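Local coordinates for protein phosphate transporter (Thermotoga maritima MSB8, PDB 6L85) that probably imports phosphate across the membrane by coupling its movement to that of sodium ions, as a member of the phosphate transporter family, at residues 25-30 and 43-48; 52-57 and 284-289; 82-87 and 267-272; 93-98 and 301-306. One frame throughout, in Å; residues are numbered along the deposited sequence.

Interaction 1 of 4, residues 25-30 and 43-48; sequences NSMATA and LIAMFL. With NA (sodium ion), chain S.
Two residues beyond M27, which meets I44 and A45 across the contact, T29 lends its hydroxyl oxygen to a sodium ion: T29 OG1 lies 2.6 Å from the metal and is one of five atoms that grip it, with Q243, S247 and D327 among the other donors. The +50° chi1 of T29 sets OG1 between the backbone N and the carbonyl carbon, turned to the ion, with CG2 anti to the carbonyl carbon. S247 is tied back to this helix as well, because its OG hydrogen bonds to S26 O. The contact itself is carried by one methyl group. M27 CG stands anti to its carbonyl carbon (chi1 -68°) and the chain bends again at chi2, carrying CE onto the flank of helix 38-56. There M27 CE sits 3.7 Å from A45 N and 3.9 Å from A45 CB, while I44 CG2, also 3.9 Å from M27 CE, closes beside it; the M27 and I44 side chains cross at about a right angle. All of this is van der Waals packing, with no hydrogen bond between the segments. Helix 2-32 is kinked here, since the amide N atoms of N25, T29 and A30 lack bonds to the preceding turn. N25 ND2 is held by T346 and T347, the latter a ligand of another sodium ion. Helix 231-258 lies against S26, M27 and I44, helix 304-311 against M27 and A28, and helix 286-302 backs A45 and M46, while F47 packs on T213 of the second subunit.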
loop_
_atom_site.group_PDB
_atom_site.type_symbol
_atom_site.label_atom_id
_atom_site.label_comp_id
_atom_site.label_asym_id
_atom_site.label_seq_id
_atom_site.Cartn_x
_atom_site.Cartn_y
_atom_site.Cartn_z
ATOM N N ASN B 25 12.846 12.300 -12.502
ATOM C CA ASN B 25 11.701 13.199 -12.316
ATOM C C ASN B 25 11.110 13.097 -10.911
ATOM O O ASN B 25 10.443 14.033 -10.446
ATOM C CB ASN B 25 10.572 12.900 -13.321
ATOM C CG ASN B 25 10.997 13.011 -14.789
ATOM O OD1 ASN B 25 12.154 13.298 -15.123
ATOM N ND2 ASN B 25 10.038 12.758 -15.678
ATOM N N SER B 26 11.250 11.946 -10.261
ATOM C CA SER B 26 10.728 11.809 -8.910
ATOM C C SER B 26 11.808 11.872 -7.843
ATOM O O SER B 26 11.553 12.421 -6.768
ATOM C CB SER B 26 9.951 10.495 -8.756
ATOM O OG SER B 26 10.789 9.374 -8.923
ATOM N N MET B 27 13.012 11.357 -8.117
ATOM C CA MET B 27 14.005 11.198 -7.059
ATOM C C MET B 27 15.130 12.235 -7.066
ATOM O O MET B 27 15.886 12.275 -6.094
ATOM C CB MET B 27 14.628 9.790 -7.114
ATOM C CG MET B 27 13.641 8.666 -6.741
ATOM S SD MET B 27 13.001 8.797 -5.038
ATOM C CE MET B 27 11.795 7.482 -5.035
ATOM N N ALA B 28 15.272 13.074 -8.106
ATOM C CA ALA B 28 16.398 14.003 -8.133
ATOM C C ALA B 28 16.315 15.032 -7.007
ATOM O O ALA B 28 17.347 15.445 -6.489
ATOM C CB ALA B 28 16.482 14.706 -9.490
ATOM N N THR B 29 15.115 15.461 -6.618
ATOM C CA THR B 29 15.001 16.374 -5.483
ATOM C C THR B 29 15.593 15.752 -4.217
ATOM O O THR B 29 16.414 16.377 -3.534
ATOM C CB THR B 29 13.536 16.764 -5.254
ATOM O OG1 THR B 29 12.729 15.583 -5.221
ATOM C CG2 THR B 29 13.022 17.679 -6.386
ATOM N N ALA B 30 15.192 14.512 -3.900
ATOM C CA ALA B 30 15.645 13.845 -2.682
ATOM C C ALA B 30 17.128 13.506 -2.753
ATOM O O ALA B 30 17.840 13.610 -1.751
ATOM C CB ALA B 30 14.823 12.566 -2.429
ATOM N N LEU B 43 15.749 1.872 -5.228
ATOM C CA LEU B 43 14.936 0.789 -4.650
ATOM C C LEU B 43 13.527 1.269 -4.288
ATOM O O LEU B 43 12.508 0.586 -4.570
ATOM C CB LEU B 43 15.646 0.206 -3.424
ATOM C CG LEU B 43 16.981 -0.480 -3.730
ATOM C CD1 LEU B 43 17.804 -0.799 -2.446
ATOM C CD2 LEU B 43 16.776 -1.724 -4.577
ATOM N N ILE B 44 13.451 2.451 -3.669
ATOM C CA ILE B 44 12.153 3.038 -3.355
ATOM C C ILE B 44 11.332 3.214 -4.627
ATOM O O ILE B 44 10.155 2.814 -4.690
ATOM C CB ILE B 44 12.320 4.379 -2.618
ATOM C CG1 ILE B 44 13.178 4.221 -1.369
ATOM C CG2 ILE B 44 10.959 4.954 -2.254
ATOM C CD1 ILE B 44 13.422 5.523 -0.645
ATOM N N ALA B 45 11.939 3.818 -5.660
ATOM C CA ALA B 45 11.204 4.077 -6.898
ATOM C C ALA B 45 10.736 2.781 -7.521
ATOM O O ALA B 45 9.645 2.722 -8.082
ATOM C CB ALA B 45 12.066 4.854 -7.891
ATOM N N MET B 46 11.555 1.728 -7.434
ATOM C CA MET B 46 11.163 0.428 -7.966
ATOM C C MET B 46 9.822 0.001 -7.407
ATOM O O MET B 46 8.947 -0.471 -8.143
ATOM C CB MET B 46 12.214 -0.622 -7.628
ATOM C CG MET B 46 13.389 -0.614 -8.564
ATOM S SD MET B 46 14.476 -1.990 -8.174
ATOM C CE MET B 46 13.822 -3.255 -9.259
ATOM N N PHE B 47 9.648 0.153 -6.095
ATOM C CA PHE B 47 8.367 -0.269 -5.531
ATOM C C PHE B 47 7.234 0.699 -5.892
ATOM O O PHE B 47 6.130 0.265 -6.251
ATOM C CB PHE B 47 8.474 -0.450 -4.015
ATOM C CG PHE B 47 7.576 -1.524 -3.498
ATOM C CD1 PHE B 47 6.231 -1.262 -3.243
ATOM C CD2 PHE B 47 8.051 -2.818 -3.324
ATOM C CE1 PHE B 47 5.383 -2.269 -2.790
ATOM C CE2 PHE B 47 7.219 -3.821 -2.873
ATOM C CZ PHE B 47 5.875 -3.549 -2.608
ATOM N N LEU B 48 7.499 2.012 -5.841
ATOM C CA LEU B 48 6.427 2.995 -5.996
ATOM C C LEU B 48 5.959 3.131 -7.452
ATOM O O LEU B 48 4.757 3.310 -7.700
ATOM C CB LEU B 48 6.872 4.348 -5.435
ATOM C CG LEU B 48 6.560 4.660 -3.963
ATOM C CD1 LEU B 48 5.064 4.565 -3.641
ATOM C CD2 LEU B 48 7.352 3.752 -3.049
HETATM NA NA NA S . 11.793 14.728 -2.915
#

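Interaction 2 of 4, residues 52-57 and 284-289; sequences GAVMFG and IPFLAL. With LMT (dodecyl-beta-D-maltoside), chain O.
L289 swings CG anti to its carbonyl carbon (chi1 -66°), which carries CD2 against A53 and G57, and a chi1 of -107° lays the F286 ring beside V54. L289 CD2 rests on backbone atoms: it is 3.7 Å from G57 C and 4.1 Å from A53 O, a carbonyl oxygen that also accepts the amide of G57. The aromatic ring takes the next place along. F286 CE1 comes 3.9 Å from V54 O, which lies at the ring edge, near the plane. V54 CG1 brushes F286 CE1 at 4.5 Å. In this all-helical membrane fold the first turn of helix 286-302, with P285 at its N-cap, packs against the C-terminal part of helix 38-56, far away in sequence. S58 and S61 of helix 58-66, together with A263 of helix 260-275, also touch the L289 side chain. Through CZ and CE2 the F286 ring meets the alkyl chain of a dodecyl maltoside molecule: LMT C1 lies at the ring edge, in plane, and F286 CZ approaches LMT C2 to 3.3 Å. V54 CG1 meets LMT C4 at 3.9 Å, with M55 SD farther along the alkyl chain near C9. The detergent thus lies along an apolar surface of the kind that lipid chains would probably occupy. L205 of the second subunit packs on V54, and E201 of that subunit reaches F286.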
loop_
_atom_site.group_PDB
_atom_site.type_symbol
_atom_site.label_atom_id
_atom_site.label_comp_id
_atom_site.label_asym_id
_atom_site.label_seq_id
_atom_site.Cartn_x
_atom_site.Cartn_y
_atom_site.Cartn_z
ATOM N N GLY B 52 2.076 2.437 -8.595
ATOM C CA GLY B 52 1.249 3.358 -9.366
ATOM C C GLY B 52 0.788 2.765 -10.682
ATOM O O GLY B 52 -0.371 2.915 -11.065
ATOM N N ALA B 53 1.684 2.055 -11.378
ATOM C CA ALA B 53 1.306 1.395 -12.622
ATOM C C ALA B 53 0.151 0.419 -12.413
ATOM O O ALA B 53 -0.782 0.364 -13.222
ATOM C CB ALA B 53 2.511 0.661 -13.207
ATOM N N VAL B 54 0.206 -0.372 -11.337
ATOM C CA VAL B 54 -0.813 -1.395 -11.119
ATOM C C VAL B 54 -2.089 -0.798 -10.526
ATOM O O VAL B 54 -3.199 -1.249 -10.831
ATOM C CB VAL B 54 -0.237 -2.515 -10.219
ATOM C CG1 VAL B 54 -1.361 -3.263 -9.509
ATOM C CG2 VAL B 54 0.620 -3.474 -11.046
ATOM N N MET B 55 -1.975 0.185 -9.636
ATOM C CA MET B 55 -3.181 0.710 -9.012
ATOM C C MET B 55 -3.916 1.708 -9.903
ATOM O O MET B 55 -5.135 1.874 -9.760
ATOM C CB MET B 55 -2.832 1.354 -7.659
ATOM C CG MET B 55 -2.390 0.342 -6.560
ATOM S SD MET B 55 -2.051 1.145 -4.978
ATOM C CE MET B 55 -3.627 1.911 -4.590
ATOM N N PHE B 56 -3.214 2.391 -10.819
ATOM C CA PHE B 56 -3.849 3.484 -11.551
ATOM C C PHE B 56 -3.460 3.576 -13.018
ATOM O O PHE B 56 -3.927 4.494 -13.684
ATOM C CB PHE B 56 -3.544 4.840 -10.860
ATOM C CG PHE B 56 -4.710 5.790 -10.843
ATOM C CD1 PHE B 56 -5.902 5.440 -10.215
ATOM C CD2 PHE B 56 -4.626 7.029 -11.470
ATOM C CE1 PHE B 56 -7.006 6.309 -10.223
ATOM C CE2 PHE B 56 -5.730 7.916 -11.489
ATOM C CZ PHE B 56 -6.924 7.551 -10.862
ATOM N N GLY B 57 -2.662 2.645 -13.557
ATOM C CA GLY B 57 -2.131 2.745 -14.906
ATOM C C GLY B 57 -3.073 2.394 -16.050
ATOM O O GLY B 57 -2.735 2.682 -17.207
ATOM N N ILE B 284 -7.957 -3.088 -20.359
ATOM C CA ILE B 284 -6.510 -3.299 -20.426
ATOM C C ILE B 284 -6.146 -4.586 -19.692
ATOM O O ILE B 284 -6.383 -4.689 -18.477
ATOM C CB ILE B 284 -5.735 -2.105 -19.849
ATOM C CG1 ILE B 284 -6.086 -0.821 -20.614
ATOM C CG2 ILE B 284 -4.223 -2.378 -19.920
ATOM C CD1 ILE B 284 -5.513 -0.798 -22.025
ATOM N N PRO B 285 -5.574 -5.578 -20.376
ATOM C CA PRO B 285 -5.189 -6.828 -19.696
ATOM C C PRO B 285 -4.124 -6.568 -18.640
ATOM O O PRO B 285 -3.100 -5.921 -18.902
ATOM C CB PRO B 285 -4.653 -7.709 -20.836
ATOM C CG PRO B 285 -5.161 -7.070 -22.116
ATOM C CD PRO B 285 -5.233 -5.593 -21.810
ATOM N N PHE B 286 -4.381 -7.073 -17.431
ATOM C CA PHE B 286 -3.480 -6.807 -16.317
ATOM C C PHE B 286 -2.064 -7.256 -16.623
ATOM O O PHE B 286 -1.107 -6.656 -16.135
ATOM C CB PHE B 286 -4.004 -7.472 -15.043
ATOM C CG PHE B 286 -4.559 -6.484 -14.064
ATOM C CD1 PHE B 286 -3.754 -5.460 -13.581
ATOM C CD2 PHE B 286 -5.882 -6.531 -13.671
ATOM C CE1 PHE B 286 -4.247 -4.514 -12.698
ATOM C CE2 PHE B 286 -6.387 -5.588 -12.790
ATOM C CZ PHE B 286 -5.561 -4.576 -12.306
ATOM N N LEU B 287 -1.913 -8.300 -17.432
ATOM C CA LEU B 287 -0.584 -8.711 -17.865
ATOM C C LEU B 287 0.190 -7.548 -18.487
ATOM O O LEU B 287 1.380 -7.369 -18.201
ATOM C CB LEU B 287 -0.715 -9.879 -18.847
ATOM C CG LEU B 287 0.436 -10.874 -18.976
ATOM C CD1 LEU B 287 1.148 -11.025 -17.637
ATOM C CD2 LEU B 287 -0.082 -12.229 -19.454
ATOM N N ALA B 288 -0.473 -6.741 -19.338
ATOM C CA ALA B 288 0.175 -5.567 -19.934
ATOM C C ALA B 288 0.676 -4.607 -18.871
ATOM O O ALA B 288 1.795 -4.086 -18.961
ATOM C CB ALA B 288 -0.790 -4.826 -20.883
ATOM N N LEU B 289 -0.158 -4.320 -17.873
ATOM C CA LEU B 289 0.230 -3.357 -16.846
ATOM C C LEU B 289 1.350 -3.902 -15.973
ATOM O O LEU B 289 2.224 -3.145 -15.530
ATOM C CB LEU B 289 -0.970 -3.004 -15.991
ATOM C CG LEU B 289 -2.060 -2.256 -16.721
ATOM C CD1 LEU B 289 -3.296 -2.205 -15.819
ATOM C CD2 LEU B 289 -1.557 -0.846 -17.062
HETATM C "C1'" LMT O . -10.211 -3.669 -10.503
HETATM C "C2'" LMT O . -10.275 -3.874 -12.001
HETATM C "C3'" LMT O . -11.659 -3.736 -12.622
HETATM C "C4'" LMT O . -12.770 -4.150 -11.688
HETATM C "C5'" LMT O . -12.490 -3.609 -10.289
HETATM C "C6'" LMT O . -13.663 -3.871 -9.370
HETATM O "O1'" LMT O . -9.027 -4.331 -10.035
HETATM O "O2'" LMT O . -9.444 -2.926 -12.641
HETATM O "O3'" LMT O . -11.668 -4.551 -13.772
HETATM O "O5'" LMT O . -11.299 -4.216 -9.799
HETATM O "O6'" LMT O . -14.871 -3.453 -10.005
HETATM C C1 LMT O . -7.819 -3.546 -10.048
HETATM C C2 LMT O . -6.761 -4.338 -9.242
HETATM C C3 LMT O . -6.094 -3.371 -8.234
HETATM C C4 LMT O . -4.756 -4.015 -7.848
HETATM C C5 LMT O . -4.240 -3.300 -6.586
HETATM C C6 LMT O . -3.371 -4.319 -5.832
HETATM C C7 LMT O . -2.397 -3.523 -4.933
HETATM C C8 LMT O . -3.124 -3.176 -3.606
HETATM C C9 LMT O . -2.298 -2.081 -2.883
HETATM C C10 LMT O . -1.289 -2.744 -1.907
HETATM C C11 LMT O . -0.808 -1.679 -0.912
HETATM C C12 LMT O . 0.440 -2.175 -0.175
#

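Interaction 3 of 4, residues 82-87 and 267-272; sequences GALSAL and AAVMIV
This is a wholly apolar contact of buried residues between two nearly antiparallel helices, 76-99 and 260-275, whose segments join parts of the chain 180 residues apart, the centre of the contact lying about 21 Å from the centre of the chain. The two short axes pass 9.6 Å from each other at 160° between their directions, and A83 and V269 stand opposite each other. V269 supplies the central group. V269 CG2 lies 3.8 Å from A83 CB and 3.9 Å from L84 CD2, and so rests against both side chains at once. With chi1 at 176°, V269 places CG1 anti to the backbone N and CG2 anti to the carbonyl carbon, and it is this second branch that enters the contact. L84 leaves its helix obliquely to the partner, yet its CD2 end turns in, crossing V269 at about a right angle. A83 CB also approaches A268 CB, more loosely, at 4.5 Å. Helix 2-32 backs the pair: A7 touches both L84 and V269, and I3 adds to L84. On another side of helix 76-99, S85 packs against helix 368-400, its OG bonded to Y81 O within its own helix. Between the segments there is no hydrogen bond and no charge; methyl groups alone meet, so the two helices are joined here by close-fitting van der Waals packing, without a directional bond to fix their register.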
loop_
_atom_site.group_PDB
_atom_site.type_symbol
_atom_site.label_atom_id
_atom_site.label_comp_id
_atom_site.label_asym_id
_atom_site.label_seq_id
_atom_site.Cartn_x
_atom_site.Cartn_y
_atom_site.Cartn_z
ATOM N N GLY B 82 1.558 -1.796 -36.143
ATOM C CA GLY B 82 1.837 -0.407 -35.832
ATOM C C GLY B 82 2.226 -0.201 -34.380
ATOM O O GLY B 82 3.132 0.584 -34.076
ATOM N N ALA B 83 1.525 -0.878 -33.461
ATOM C CA ALA B 83 1.876 -0.799 -32.048
ATOM C C ALA B 83 3.313 -1.245 -31.842
ATOM O O ALA B 83 4.104 -0.557 -31.180
ATOM C CB ALA B 83 0.909 -1.647 -31.214
ATOM N N LEU B 84 3.684 -2.373 -32.452
ATOM C CA LEU B 84 5.071 -2.811 -32.352
ATOM C C LEU B 84 6.036 -1.776 -32.923
ATOM O O LEU B 84 7.090 -1.501 -32.323
ATOM C CB LEU B 84 5.252 -4.152 -33.053
ATOM C CG LEU B 84 4.433 -5.307 -32.490
ATOM C CD1 LEU B 84 4.835 -6.568 -33.220
ATOM C CD2 LEU B 84 4.629 -5.472 -30.983
ATOM N N SER B 85 5.702 -1.199 -34.086
ATOM C CA SER B 85 6.578 -0.207 -34.716
ATOM C C SER B 85 6.794 0.992 -33.810
ATOM O O SER B 85 7.926 1.465 -33.653
ATOM C CB SER B 85 5.992 0.243 -36.061
ATOM O OG SER B 85 6.075 -0.812 -37.013
ATOM N N ALA B 86 5.715 1.491 -33.205
ATOM C CA ALA B 86 5.806 2.601 -32.268
ATOM C C ALA B 86 6.697 2.252 -31.073
ATOM O O ALA B 86 7.524 3.069 -30.646
ATOM C CB ALA B 86 4.402 3.002 -31.806
ATOM N N LEU B 87 6.525 1.052 -30.505
ATOM C CA LEU B 87 7.368 0.644 -29.374
ATOM C C LEU B 87 8.840 0.639 -29.771
ATOM O O LEU B 87 9.686 1.195 -29.061
ATOM C CB LEU B 87 6.959 -0.745 -28.850
ATOM C CG LEU B 87 5.697 -0.915 -27.978
ATOM C CD1 LEU B 87 5.357 -2.385 -27.789
ATOM C CD2 LEU B 87 5.801 -0.226 -26.599
ATOM N N ALA B 267 -1.090 -3.837 -24.911
ATOM C CA ALA B 267 -2.504 -4.194 -24.803
ATOM C C ALA B 267 -3.177 -4.241 -26.173
ATOM O O ALA B 267 -4.024 -5.104 -26.429
ATOM C CB ALA B 267 -3.251 -3.198 -23.913
ATOM N N ALA B 268 -2.841 -3.304 -27.059
ATOM C CA ALA B 268 -3.465 -3.324 -28.375
ATOM C C ALA B 268 -3.101 -4.609 -29.108
ATOM O O ALA B 268 -3.960 -5.240 -29.751
ATOM C CB ALA B 268 -3.069 -2.081 -29.179
ATOM N N VAL B 269 -1.838 -5.030 -28.993
ATOM C CA VAL B 269 -1.438 -6.294 -29.627
ATOM C C VAL B 269 -2.174 -7.482 -29.004
ATOM O O VAL B 269 -2.667 -8.372 -29.716
ATOM C CB VAL B 269 0.085 -6.479 -29.549
ATOM C CG1 VAL B 269 0.468 -7.825 -30.103
ATOM C CG2 VAL B 269 0.798 -5.339 -30.308
ATOM N N MET B 270 -2.255 -7.519 -27.666
ATOM C CA MET B 270 -2.975 -8.600 -26.994
ATOM C C MET B 270 -4.452 -8.620 -27.386
ATOM O O MET B 270 -5.033 -9.688 -27.586
ATOM C CB MET B 270 -2.834 -8.469 -25.476
ATOM C CG MET B 270 -1.379 -8.612 -24.992
ATOM S SD MET B 270 -1.233 -8.346 -23.217
ATOM C CE MET B 270 -2.259 -9.721 -22.660
ATOM N N ILE B 271 -5.084 -7.448 -27.461
ATOM C CA ILE B 271 -6.500 -7.389 -27.778
ATOM C C ILE B 271 -6.734 -7.880 -29.195
ATOM O O ILE B 271 -7.692 -8.617 -29.446
ATOM C CB ILE B 271 -7.050 -5.968 -27.562
ATOM C CG1 ILE B 271 -7.115 -5.635 -26.073
ATOM C CG2 ILE B 271 -8.443 -5.847 -28.120
ATOM C CD1 ILE B 271 -7.253 -4.136 -25.796
ATOM N N VAL B 272 -5.852 -7.525 -30.139
ATOM C CA VAL B 272 -6.062 -8.016 -31.501
ATOM C C VAL B 272 -5.842 -9.534 -31.565
ATOM O O VAL B 272 -6.669 -10.267 -32.131
ATOM C CB VAL B 272 -5.191 -7.240 -32.515
ATOM C CG1 VAL B 272 -5.282 -7.861 -33.915
ATOM C CG2 VAL B 272 -5.649 -5.780 -32.613
#

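Interaction 4 of 4, residues 93-98 and 301-306; sequences WILIAT and FFLGQK
L303 packs on T98 and L95 where an all-helical transporter breaks a helix: helix 286-302 ends, L303 leaves helical geometry, and a weakly bonded helical turn follows. The buried part of the contact belongs to T98, which gives the larger share of the surface on its helix. With chi1 at -62°, T98 sends CG2 anti to its backbone N, and this methyl meets L303 tip to tip, T98 CG2 lying 4.0 Å from L303 CG. L303 itself reaches out with CG anti to the backbone N (chi1 -176°). The more open side is formed by L95, partly exposed and at the margin of the contact; L95 CD2 lies 4.1 Å from L303 CD2, and the two chains cross obliquely. Farther along, K306 starts toward the partner helix but its side chain leads away to the surface. Helix 2-32 lies next to both segments, S17 touching L95 and A20 touching L303. N21 of that helix bonds through ND2 to T98 OG1 and is itself a ligand of a sodium ion, so T98 is a second-shell residue of that site. Q305 NE2 donates to F301 O at 2.9 Å, in the carbonyl plane and on a lone pair, linking the residues on the two sides of the break. F219 and F215 of the second subunit meet the F301 ring. T98 OG1 in turn donates to I94 O, 2.9 Å away, approaching from above the carbonyl plane, while T98 N bonds to the same I94 O at 2.8 Å.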
loop_
_atom_site.group_PDB
_atom_site.type_symbol
_atom_site.label_atom_id
_atom_site.label_comp_id
_atom_site.label_asym_id
_atom_site.label_seq_id
_atom_site.Cartn_x
_atom_site.Cartn_y
_atom_site.Cartn_z
ATOM N N TRP B 93 14.686 5.960 -29.519
ATOM C CA TRP B 93 15.065 7.345 -29.238
ATOM C C TRP B 93 15.194 7.613 -27.733
ATOM O O TRP B 93 16.074 8.382 -27.314
ATOM C CB TRP B 93 14.092 8.307 -29.921
ATOM C CG TRP B 93 14.373 8.291 -31.373
ATOM C CD1 TRP B 93 13.623 7.694 -32.356
ATOM C CD2 TRP B 93 15.537 8.813 -32.017
ATOM N NE1 TRP B 93 14.237 7.845 -33.572
ATOM C CE2 TRP B 93 15.412 8.528 -33.396
ATOM C CE3 TRP B 93 16.665 9.511 -31.567
ATOM C CZ2 TRP B 93 16.370 8.923 -34.330
ATOM C CZ3 TRP B 93 17.621 9.895 -32.494
ATOM C CH2 TRP B 93 17.463 9.603 -33.862
ATOM N N ILE B 94 14.344 6.990 -26.903
ATOM C CA ILE B 94 14.478 7.164 -25.456
ATOM C C ILE B 94 15.848 6.679 -25.003
ATOM O O ILE B 94 16.517 7.329 -24.202
ATOM C CB ILE B 94 13.370 6.426 -24.672
ATOM C CG1 ILE B 94 11.939 6.803 -25.101
ATOM C CG2 ILE B 94 13.563 6.670 -23.169
ATOM C CD1 ILE B 94 11.630 8.233 -24.912
ATOM N N LEU B 95 16.277 5.520 -25.501
ATOM C CA LEU B 95 17.548 4.956 -25.065
ATOM C C LEU B 95 18.731 5.789 -25.554
ATOM O O LEU B 95 19.718 5.940 -24.826
ATOM C CB LEU B 95 17.666 3.510 -25.537
ATOM C CG LEU B 95 16.767 2.527 -24.762
ATOM C CD1 LEU B 95 16.808 1.136 -25.352
ATOM C CD2 LEU B 95 17.150 2.496 -23.298
ATOM N N ILE B 96 18.655 6.341 -26.775
ATOM C CA ILE B 96 19.712 7.239 -27.247
ATOM C C ILE B 96 19.831 8.432 -26.305
ATOM O O ILE B 96 20.918 8.750 -25.779
ATOM C CB ILE B 96 19.426 7.691 -28.694
ATOM C CG1 ILE B 96 19.710 6.572 -29.694
ATOM C CG2 ILE B 96 20.212 8.945 -29.052
ATOM C CD1 ILE B 96 21.025 5.888 -29.480
ATOM N N ALA B 97 18.699 9.086 -26.041
ATOM C CA ALA B 97 18.719 10.237 -25.150
ATOM C C ALA B 97 19.254 9.855 -23.774
ATOM O O ALA B 97 20.094 10.564 -23.206
ATOM C CB ALA B 97 17.322 10.849 -25.042
ATOM N N THR B 98 18.777 8.737 -23.218
ATOM C CA THR B 98 19.248 8.323 -21.902
ATOM C C THR B 98 20.753 8.115 -21.921
ATOM O O THR B 98 21.464 8.582 -21.022
ATOM C CB THR B 98 18.538 7.043 -21.443
ATOM O OG1 THR B 98 17.131 7.281 -21.330
ATOM C CG2 THR B 98 19.083 6.570 -20.071
ATOM N N PHE B 301 16.325 0.612 -11.854
ATOM C CA PHE B 301 17.458 0.059 -11.119
ATOM C C PHE B 301 18.717 -0.068 -11.973
ATOM O O PHE B 301 19.811 0.237 -11.500
ATOM C CB PHE B 301 17.113 -1.307 -10.529
ATOM C CG PHE B 301 18.198 -1.864 -9.655
ATOM C CD1 PHE B 301 18.393 -1.375 -8.367
ATOM C CD2 PHE B 301 19.048 -2.847 -10.127
ATOM C CE1 PHE B 301 19.414 -1.891 -7.543
ATOM C CE2 PHE B 301 20.072 -3.375 -9.316
ATOM C CZ PHE B 301 20.252 -2.898 -8.020
ATOM N N PHE B 302 18.603 -0.560 -13.200
ATOM C CA PHE B 302 19.799 -0.864 -13.972
ATOM C C PHE B 302 20.312 0.291 -14.811
ATOM O O PHE B 302 21.478 0.259 -15.228
ATOM C CB PHE B 302 19.559 -2.050 -14.899
ATOM C CG PHE B 302 19.557 -3.375 -14.189
ATOM C CD1 PHE B 302 20.728 -3.886 -13.634
ATOM C CD2 PHE B 302 18.385 -4.108 -14.075
ATOM C CE1 PHE B 302 20.725 -5.110 -12.975
ATOM C CE2 PHE B 302 18.370 -5.329 -13.426
ATOM C CZ PHE B 302 19.543 -5.836 -12.870
ATOM N N LEU B 303 19.489 1.287 -15.112
ATOM C CA LEU B 303 20.008 2.320 -15.997
ATOM C C LEU B 303 19.719 3.729 -15.492
ATOM O O LEU B 303 20.496 4.652 -15.755
ATOM C CB LEU B 303 19.460 2.100 -17.413
ATOM C CG LEU B 303 19.980 3.038 -18.505
ATOM C CD1 LEU B 303 21.515 3.128 -18.465
ATOM C CD2 LEU B 303 19.483 2.589 -19.884
ATOM N N GLY B 304 18.618 3.914 -14.757
ATOM C CA GLY B 304 18.261 5.242 -14.283
ATOM C C GLY B 304 19.242 5.794 -13.280
ATOM O O GLY B 304 19.298 7.018 -13.071
ATOM N N GLN B 305 20.065 4.909 -12.714
ATOM C CA GLN B 305 21.052 5.203 -11.688
ATOM C C GLN B 305 22.219 5.937 -12.338
ATOM O O GLN B 305 23.341 5.906 -11.821
ATOM C CB GLN B 305 21.521 3.902 -10.999
ATOM C CG GLN B 305 20.595 3.362 -9.883
ATOM C CD GLN B 305 21.304 2.427 -8.878
ATOM O OE1 GLN B 305 21.999 2.883 -7.974
ATOM N NE2 GLN B 305 21.099 1.125 -9.022
ATOM N N LYS B 306 21.978 6.521 -13.525
ATOM C CA LYS B 306 22.939 7.398 -14.192
ATOM C C LYS B 306 22.379 8.794 -14.451
ATOM O O LYS B 306 22.950 9.776 -13.962
ATOM C CB LYS B 306 23.416 6.735 -15.492
ATOM C CG LYS B 306 24.523 5.678 -15.276
ATOM C CD LYS B 306 23.964 4.342 -14.792
ATOM C CE LYS B 306 25.084 3.358 -14.458
ATOM N NZ LYS B 306 25.723 3.620 -13.121
#

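How the interactions relate
Van der Waals contacts carry all four interactions, in interaction 2 largely of side chains on backbone, and no hydrogen bond crosses any of them. Interactions 1, 2 and 3 are buried; interaction 4 is partly so. Helix 38-56 serves interactions 1 and 2, helix 76-99 serves 3 and 4, and helix 286-302 enters 2 at its start and 4 at its end. Sodium chemistry lies close to 1, directly, and to 4, through a second shell. Interactions 1, 2 and 4 touch the second subunit and 3 does not; 2 also borders detergent. Interactions 1 and 4 touch, M46 SD lying 3.6 Å from F301 CB, and 2 and 3 meet where P285 CB approaches M270 CE to 3.6 Å.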